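Local coordinates for FYVE, RhoGEF and PH domain-containing protein 5 (Homo sapiens, PDB 3MPX) that activates the small GTPase CDC42 by exchanging its bound GDP for GTP, and mediates CDC42 activation in response to VEGF, at residues Gln42-Asn45 against Leu46-Gly50; Met53-Leu56 against Asp57-His61. One frame throughout, in Å; residues are numbered along the deposited sequence.

Contact 1: Gln42-Asn45 against Leu46-Gly50; sequences QHLN and LDFHG
Asn-45 and His-49 meet one turn apart on helix 21-59 of the DH domain, where the helix widens locally from alpha to pi spacing. From CB outward, the His-49 side chain follows the Asn-45 residue: CB lies 3.6 Å from Asn-45 O, CG is 3.9 Å from Asn-45 OD1, and CD2 stays near both of these oxygens. With CG anti to the backbone N, chi1 of 164° swings the imidazole across the asparagine at a slant, OD1 over one ring face and the amide and ring planes 41° apart. The far ends have separate partners, ND1 of His-49 bonding to Leu-76 O and ND2 of Asn-45 to Leu-41 O, a turn back on the same helix.

The backbone changes step beneath this pair. Leu-46 N and Asp-47 N still reach back four residues, to Gln-42 O and His-43 O, but Leu-44 O accepts twice, from Phe-48 N at 2.7 Å and from His-49 N at 3.0 Å. Gly-50 N then bonds to Asn-45 O, 2.8 Å away, five residues back. On the buried side Leu-44 and Phe-48 run side by side and point the same way, CD1 of the leucine 3.9 Å from CB of the phenylalanine. Both side chains pack on Leu-166 of helix 162-184, and the Phe-48 ring also meets that of Phe-151.

The doubly used Leu-44 carbonyl thus marks the switch in spacing. The histidine and asparagine share no hydrogen bond; the bonds to Leu-76 O and Leu-41 O use up an N-H of each and are likely to fix how each flat group is turned.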
ATOM      1  N   GLN A  42      -0.753 -14.461 -10.832  1.00 17.12           N
ATOM      2  CA  GLN A  42      -0.540 -15.511 -11.827  1.00 16.46           C
ATOM      3  C   GLN A  42       0.953 -15.802 -11.915  1.00 20.52           C
ATOM      4  O   GLN A  42       1.375 -16.895 -11.539  1.00 18.92           O
ATOM      5  CB  GLN A  42      -1.092 -15.046 -13.194  1.00 17.54           C
ATOM      6  CG  GLN A  42      -1.158 -16.108 -14.289  1.00 42.00           C
ATOM      7  CD  GLN A  42      -2.477 -16.841 -14.312  1.00 78.39           C
ATOM      8  OE1 GLN A  42      -2.523 -18.077 -14.445  1.00 78.97           O
ATOM      9  NE2 GLN A  42      -3.587 -16.102 -14.200  1.00 70.67           N
ATOM     10  N   HIS A  43       1.745 -14.791 -12.345  1.00 19.91           N
ATOM     11  CA  HIS A  43       3.205 -14.820 -12.547  1.00 21.49           C
ATOM     12  C   HIS A  43       3.977 -15.037 -11.263  1.00 24.22           C
ATOM     13  O   HIS A  43       5.096 -15.554 -11.300  1.00 22.99           O
ATOM     14  CB  HIS A  43       3.674 -13.547 -13.271  1.00 23.92           C
ATOM     15  CG  HIS A  43       3.110 -13.467 -14.665  1.00 28.77           C
ATOM     16  ND1 HIS A  43       2.127 -12.538 -14.999  1.00 30.84           N
ATOM     17  CD2 HIS A  43       3.323 -14.280 -15.731  1.00 31.15           C
ATOM     18  CE1 HIS A  43       1.814 -12.784 -16.261  1.00 30.54           C
ATOM     19  NE2 HIS A  43       2.503 -13.826 -16.744  1.00 31.07           N
ATOM     20  N   LEU A  44       3.361 -14.691 -10.122  1.00 19.93           N
ATOM     21  CA  LEU A  44       3.929 -14.951  -8.822  1.00 18.82           C
ATOM     22  C   LEU A  44       3.880 -16.463  -8.585  1.00 23.94           C
ATOM     23  O   LEU A  44       4.872 -17.052  -8.169  1.00 23.66           O
ATOM     24  CB  LEU A  44       3.129 -14.219  -7.750  1.00 18.58           C
ATOM     25  CG  LEU A  44       3.757 -14.194  -6.351  1.00 22.72           C
ATOM     26  CD1 LEU A  44       5.069 -13.415  -6.328  1.00 21.60           C
ATOM     27  CD2 LEU A  44       2.809 -13.609  -5.375  1.00 25.25           C
ATOM     28  N   ASN A  45       2.741 -17.097  -8.896  1.00 21.33           N
ATOM     29  CA  ASN A  45       2.547 -18.528  -8.699  1.00 21.11           C
ATOM     30  C   ASN A  45       3.392 -19.379  -9.640  1.00 26.11           C
ATOM     31  O   ASN A  45       3.851 -20.452  -9.246  1.00 25.71           O
ATOM     32  CB  ASN A  45       1.082 -18.868  -8.826  1.00 19.41           C
ATOM     33  CG  ASN A  45       0.396 -18.746  -7.511  1.00 31.96           C
ATOM     34  OD1 ASN A  45       0.398 -19.681  -6.714  1.00 29.22           O
ATOM     35  ND2 ASN A  45      -0.098 -17.559  -7.207  1.00 21.43           N
ATOM     36  N   LEU A  46       3.623 -18.892 -10.856  1.00 23.80           N
ATOM     37  CA  LEU A  46       4.428 -19.602 -11.834  1.00 24.62           C
ATOM     38  C   LEU A  46       5.909 -19.419 -11.541  1.00 29.05           C
ATOM     39  O   LEU A  46       6.634 -20.408 -11.489  1.00 30.08           O
ATOM     40  CB  LEU A  46       4.097 -19.129 -13.269  1.00 25.20           C
ATOM     41  CG  LEU A  46       4.779 -19.879 -14.434  1.00 31.50           C
ATOM     42  CD1 LEU A  46       4.083 -21.212 -14.733  1.00 32.92           C
ATOM     43  CD2 LEU A  46       4.773 -19.042 -15.707  1.00 34.26           C
ATOM     44  N   ASP A  47       6.355 -18.170 -11.341  1.00 24.20           N
ATOM     45  CA  ASP A  47       7.769 -17.842 -11.193  1.00 23.37           C
ATOM     46  C   ASP A  47       8.292 -17.840  -9.751  1.00 23.91           C
ATOM     47  O   ASP A  47       9.510 -17.931  -9.549  1.00 22.88           O
ATOM     48  CB  ASP A  47       8.065 -16.497 -11.881  1.00 25.74           C
ATOM     49  CG  ASP A  47       7.479 -16.353 -13.290  1.00 44.19           C
ATOM     50  OD1 ASP A  47       7.104 -17.394 -13.899  1.00 43.88           O
ATOM     51  OD2 ASP A  47       7.381 -15.200 -13.780  1.00 55.35           O
ATOM     52  N   PHE A  48       7.408 -17.720  -8.758  1.00 17.68           N
ATOM     53  CA  PHE A  48       7.874 -17.717  -7.385  1.00 16.02           C
ATOM     54  C   PHE A  48       7.452 -19.005  -6.691  1.00 22.62           C
ATOM     55  O   PHE A  48       8.319 -19.825  -6.416  1.00 24.48           O
ATOM     56  CB  PHE A  48       7.433 -16.457  -6.630  1.00 16.25           C
ATOM     57  CG  PHE A  48       7.820 -16.431  -5.171  1.00 16.15           C
ATOM     58  CD1 PHE A  48       9.138 -16.225  -4.788  1.00 18.65           C
ATOM     59  CD2 PHE A  48       6.865 -16.598  -4.182  1.00 15.92           C
ATOM     60  CE1 PHE A  48       9.488 -16.188  -3.443  1.00 19.06           C
ATOM     61  CE2 PHE A  48       7.216 -16.554  -2.838  1.00 18.49           C
ATOM     62  CZ  PHE A  48       8.525 -16.352  -2.475  1.00 17.00           C
ATOM     63  N   HIS A  49       6.149 -19.215  -6.455  1.00 17.78           N
ATOM     64  CA  HIS A  49       5.670 -20.420  -5.798  1.00 17.72           C
ATOM     65  C   HIS A  49       6.168 -21.679  -6.550  1.00 23.22           C
ATOM     66  O   HIS A  49       6.870 -22.498  -5.945  1.00 23.97           O
ATOM     67  CB  HIS A  49       4.141 -20.370  -5.651  1.00 18.59           C
ATOM     68  CG  HIS A  49       3.499 -21.684  -5.332  1.00 22.30           C
ATOM     69  ND1 HIS A  49       3.053 -21.975  -4.062  1.00 24.33           N
ATOM     70  CD2 HIS A  49       3.216 -22.730  -6.146  1.00 24.58           C
ATOM     71  CE1 HIS A  49       2.544 -23.192  -4.128  1.00 23.96           C
ATOM     72  NE2 HIS A  49       2.641 -23.695  -5.361  1.00 24.53           N
ATOM     73  N   GLY A  50       5.850 -21.790  -7.846  1.00 18.63           N
ATOM     74  CA  GLY A  50       6.247 -22.915  -8.686  1.00 18.10           C
ATOM     75  C   GLY A  50       7.732 -23.241  -8.641  1.00 23.95           C
ATOM     76  O   GLY A  50       8.105 -24.390  -8.384  1.00 23.83           O
TER

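Contact 2: Met53-Leu56 against Asp57-His61; sequences MRAL and DDMDH
Residues Met-53 to His-61 form a local contact between neighbouring turns at the C-terminal end of helix 21-59, with apolar side chains and acids mixed, both facing the neighbouring helices. Leu-56 and Met-59, a selenomethionine, come together obliquely, with CD2 of the leucine 3.8 Å from SE. The selenomethionine chain bends at chi3 (-126°), turning its methyl back toward CB of Ala-55. Leu-56 and Met-59 both touch Leu-144 of helix 142-152 and Arg-69 of helix 66-98, and so pack the end of this helix against two others.

In the backbone, Asp-57 N bonds to Met-53 O at 2.9 Å, nearly in line with the carbonyl, and Met-59 N to Ala-55 O at 3.0 Å; between them Asp-58 N makes only weak bonds, to Arg-54 O and Ala-55 O. Near the close of the first long helix of the DH domain, the helical bundle that carries exchange activity in RhoGEFs, the bond from Asp-60 N to Leu-56 O is weak, bent to 123° at the hydrogen.

Asp-60 OD2 lies 3.5 Å from Leu-56 O, two acceptors that form no bond. The acids pair instead with arginines of the neighbouring helices: Asp-58 bridges to Arg-143, Asp-57 to Arg-73, and Asp-60 to both Arg-69 and Arg-73, one through each carboxylate oxygen. An alanine in place of Asp-60 would probably cost Arg-69 its carboxylate mate here and leave Arg-73 leaning on Asp-57 alone of these two acids.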
HETATM    1  N   MSE A  53       8.664 -24.348  -5.040  1.00 30.13           N
HETATM    2  CA  MSE A  53       8.134 -25.698  -4.804  1.00 31.00           C
HETATM    3  C   MSE A  53       9.055 -26.729  -5.487  1.00 33.15           C
HETATM    4  O   MSE A  53       9.497 -27.674  -4.827  1.00 32.24           O
HETATM    5  CB  MSE A  53       6.678 -25.842  -5.269  1.00 34.31           C
HETATM    6  CG  MSE A  53       5.673 -25.088  -4.390  1.00 43.88           C
HETATM    7 SE   MSE A  53       5.830 -25.374  -2.435  1.00 54.99          SE
HETATM    8  CE  MSE A  53       4.815 -27.062  -2.327  1.00 51.67           C
ATOM      9  N   ARG A  54       9.429 -26.470  -6.768  1.00 27.81           N
ATOM     10  CA  ARG A  54      10.349 -27.299  -7.556  1.00 26.69           C
ATOM     11  C   ARG A  54      11.681 -27.461  -6.816  1.00 29.32           C
ATOM     12  O   ARG A  54      12.137 -28.594  -6.644  1.00 30.37           O
ATOM     13  CB  ARG A  54      10.582 -26.712  -8.967  1.00 25.11           C
ATOM     14  CG  ARG A  54       9.527 -27.091  -9.988  1.00 28.64           C
ATOM     15  CD  ARG A  54       9.854 -26.538 -11.363  1.00 32.40           C
ATOM     16  NE  ARG A  54       9.234 -25.231 -11.593  1.00 37.27           N
ATOM     17  CZ  ARG A  54       9.866 -24.168 -12.087  1.00 48.65           C
ATOM     18  NH1 ARG A  54       9.214 -23.025 -12.262  1.00 28.45           N
ATOM     19  NH2 ARG A  54      11.157 -24.238 -12.406  1.00 32.96           N
ATOM     20  N   ALA A  55      12.266 -26.352  -6.325  1.00 23.44           N
ATOM     21  CA  ALA A  55      13.524 -26.397  -5.574  1.00 22.45           C
ATOM     22  C   ALA A  55      13.373 -27.209  -4.286  1.00 25.36           C
ATOM     23  O   ALA A  55      14.096 -28.188  -4.123  1.00 25.85           O
ATOM     24  CB  ALA A  55      14.017 -24.989  -5.262  1.00 22.95           C
ATOM     25  N   LEU A  56      12.418 -26.830  -3.391  1.00 20.17           N
ATOM     26  CA  LEU A  56      12.166 -27.491  -2.099  1.00 18.25           C
ATOM     27  C   LEU A  56      11.933 -29.001  -2.259  1.00 22.44           C
ATOM     28  O   LEU A  56      12.481 -29.765  -1.464  1.00 20.79           O
ATOM     29  CB  LEU A  56      11.022 -26.816  -1.303  1.00 17.07           C
ATOM     30  CG  LEU A  56      11.240 -25.365  -0.807  1.00 19.09           C
ATOM     31  CD1 LEU A  56       9.991 -24.823  -0.128  1.00 17.70           C
ATOM     32  CD2 LEU A  56      12.426 -25.255   0.129  1.00 20.10           C
ATOM     33  N   ASP A  57      11.211 -29.430  -3.334  1.00 21.29           N
ATOM     34  CA  ASP A  57      10.993 -30.848  -3.682  1.00 21.98           C
ATOM     35  C   ASP A  57      12.328 -31.573  -3.920  1.00 27.78           C
ATOM     36  O   ASP A  57      12.449 -32.743  -3.531  1.00 28.56           O
ATOM     37  CB  ASP A  57      10.093 -31.013  -4.921  1.00 24.05           C
ATOM     38  CG  ASP A  57       8.609 -30.697  -4.743  1.00 40.13           C
ATOM     39  OD1 ASP A  57       8.116 -30.734  -3.584  1.00 41.54           O
ATOM     40  OD2 ASP A  57       7.932 -30.431  -5.765  1.00 47.15           O
ATOM     41  N   ASP A  58      13.338 -30.871  -4.524  1.00 23.81           N
ATOM     42  CA  ASP A  58      14.682 -31.422  -4.771  1.00 23.07           C
ATOM     43  C   ASP A  58      15.464 -31.533  -3.459  1.00 29.78           C
ATOM     44  O   ASP A  58      16.229 -32.487  -3.256  1.00 28.25           O
ATOM     45  CB  ASP A  58      15.474 -30.539  -5.748  1.00 23.71           C
ATOM     46  CG  ASP A  58      15.036 -30.516  -7.200  1.00 25.86           C
ATOM     47  OD1 ASP A  58      14.356 -31.463  -7.630  1.00 25.51           O
ATOM     48  OD2 ASP A  58      15.438 -29.579  -7.923  1.00 29.55           O
HETATM   49  N   MSE A  59      15.284 -30.535  -2.580  1.00 30.08           N
HETATM   50  CA  MSE A  59      15.976 -30.433  -1.292  1.00 31.43           C
HETATM   51  C   MSE A  59      15.516 -31.459  -0.296  1.00 35.56           C
HETATM   52  O   MSE A  59      16.210 -31.690   0.697  1.00 35.71           O
HETATM   53  CB  MSE A  59      15.844 -29.043  -0.698  1.00 34.55           C
HETATM   54  CG  MSE A  59      16.553 -27.984  -1.494  1.00 43.41           C
HETATM   55 SE   MSE A  59      15.992 -26.246  -0.849  1.00 53.81          SE
HETATM   56  CE  MSE A  59      15.484 -25.602  -2.411  1.00 50.86           C
ATOM     57  N   ASP A  60      14.365 -32.102  -0.551  1.00 31.37           N
ATOM     58  CA  ASP A  60      13.884 -33.166   0.323  1.00 30.71           C
ATOM     59  C   ASP A  60      14.932 -34.290   0.405  1.00 34.81           C
ATOM     60  O   ASP A  60      15.190 -34.794   1.497  1.00 34.76           O
ATOM     61  CB  ASP A  60      12.534 -33.693  -0.168  1.00 32.17           C
ATOM     62  CG  ASP A  60      11.372 -32.749   0.089  1.00 37.43           C
ATOM     63  OD1 ASP A  60      11.279 -32.211   1.219  1.00 35.96           O
ATOM     64  OD2 ASP A  60      10.522 -32.596  -0.815  1.00 42.34           O
ATOM     65  N   HIS A  61      15.609 -34.580  -0.735  1.00 31.33           N
ATOM     66  CA  HIS A  61      16.660 -35.591  -0.922  1.00 30.59           C
ATOM     67  C   HIS A  61      18.100 -35.106  -0.611  1.00 33.43           C
ATOM     68  O   HIS A  61      19.026 -35.910  -0.737  1.00 33.85           O
ATOM     69  CB  HIS A  61      16.614 -36.137  -2.358  1.00 31.46           C
ATOM     70  CG  HIS A  61      15.235 -36.424  -2.849  1.00 35.33           C
ATOM     71  ND1 HIS A  61      14.671 -35.687  -3.876  1.00 37.37           N
ATOM     72  CD2 HIS A  61      14.328 -37.322  -2.401  1.00 37.36           C
ATOM     73  CE1 HIS A  61      13.451 -36.171  -4.035  1.00 36.99           C
ATOM     74  NE2 HIS A  61      13.201 -37.158  -3.169  1.00 37.38           N
TER

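Both contacts lie in series on helix 21-59. Following the chain from the N terminus, contact 1 is complete at Gly-50 before contact 2 opens at Met-53; they neither nest nor cross, and each spans only successive helical turns, so no long loop is closed. Their centres are about 16 Å apart, and the Arg-54 side chain reaches back along the helix, bringing NH1 within 3.8 Å of Leu-46 O as simple packing. Helices 66-98 and 142-152 touch both stretches, the latter through Phe-151 at contact 1, and helix 162-184 is met at residues 42-50. The helix is thus held at both levels by the same two neighbours, with a third at the first level.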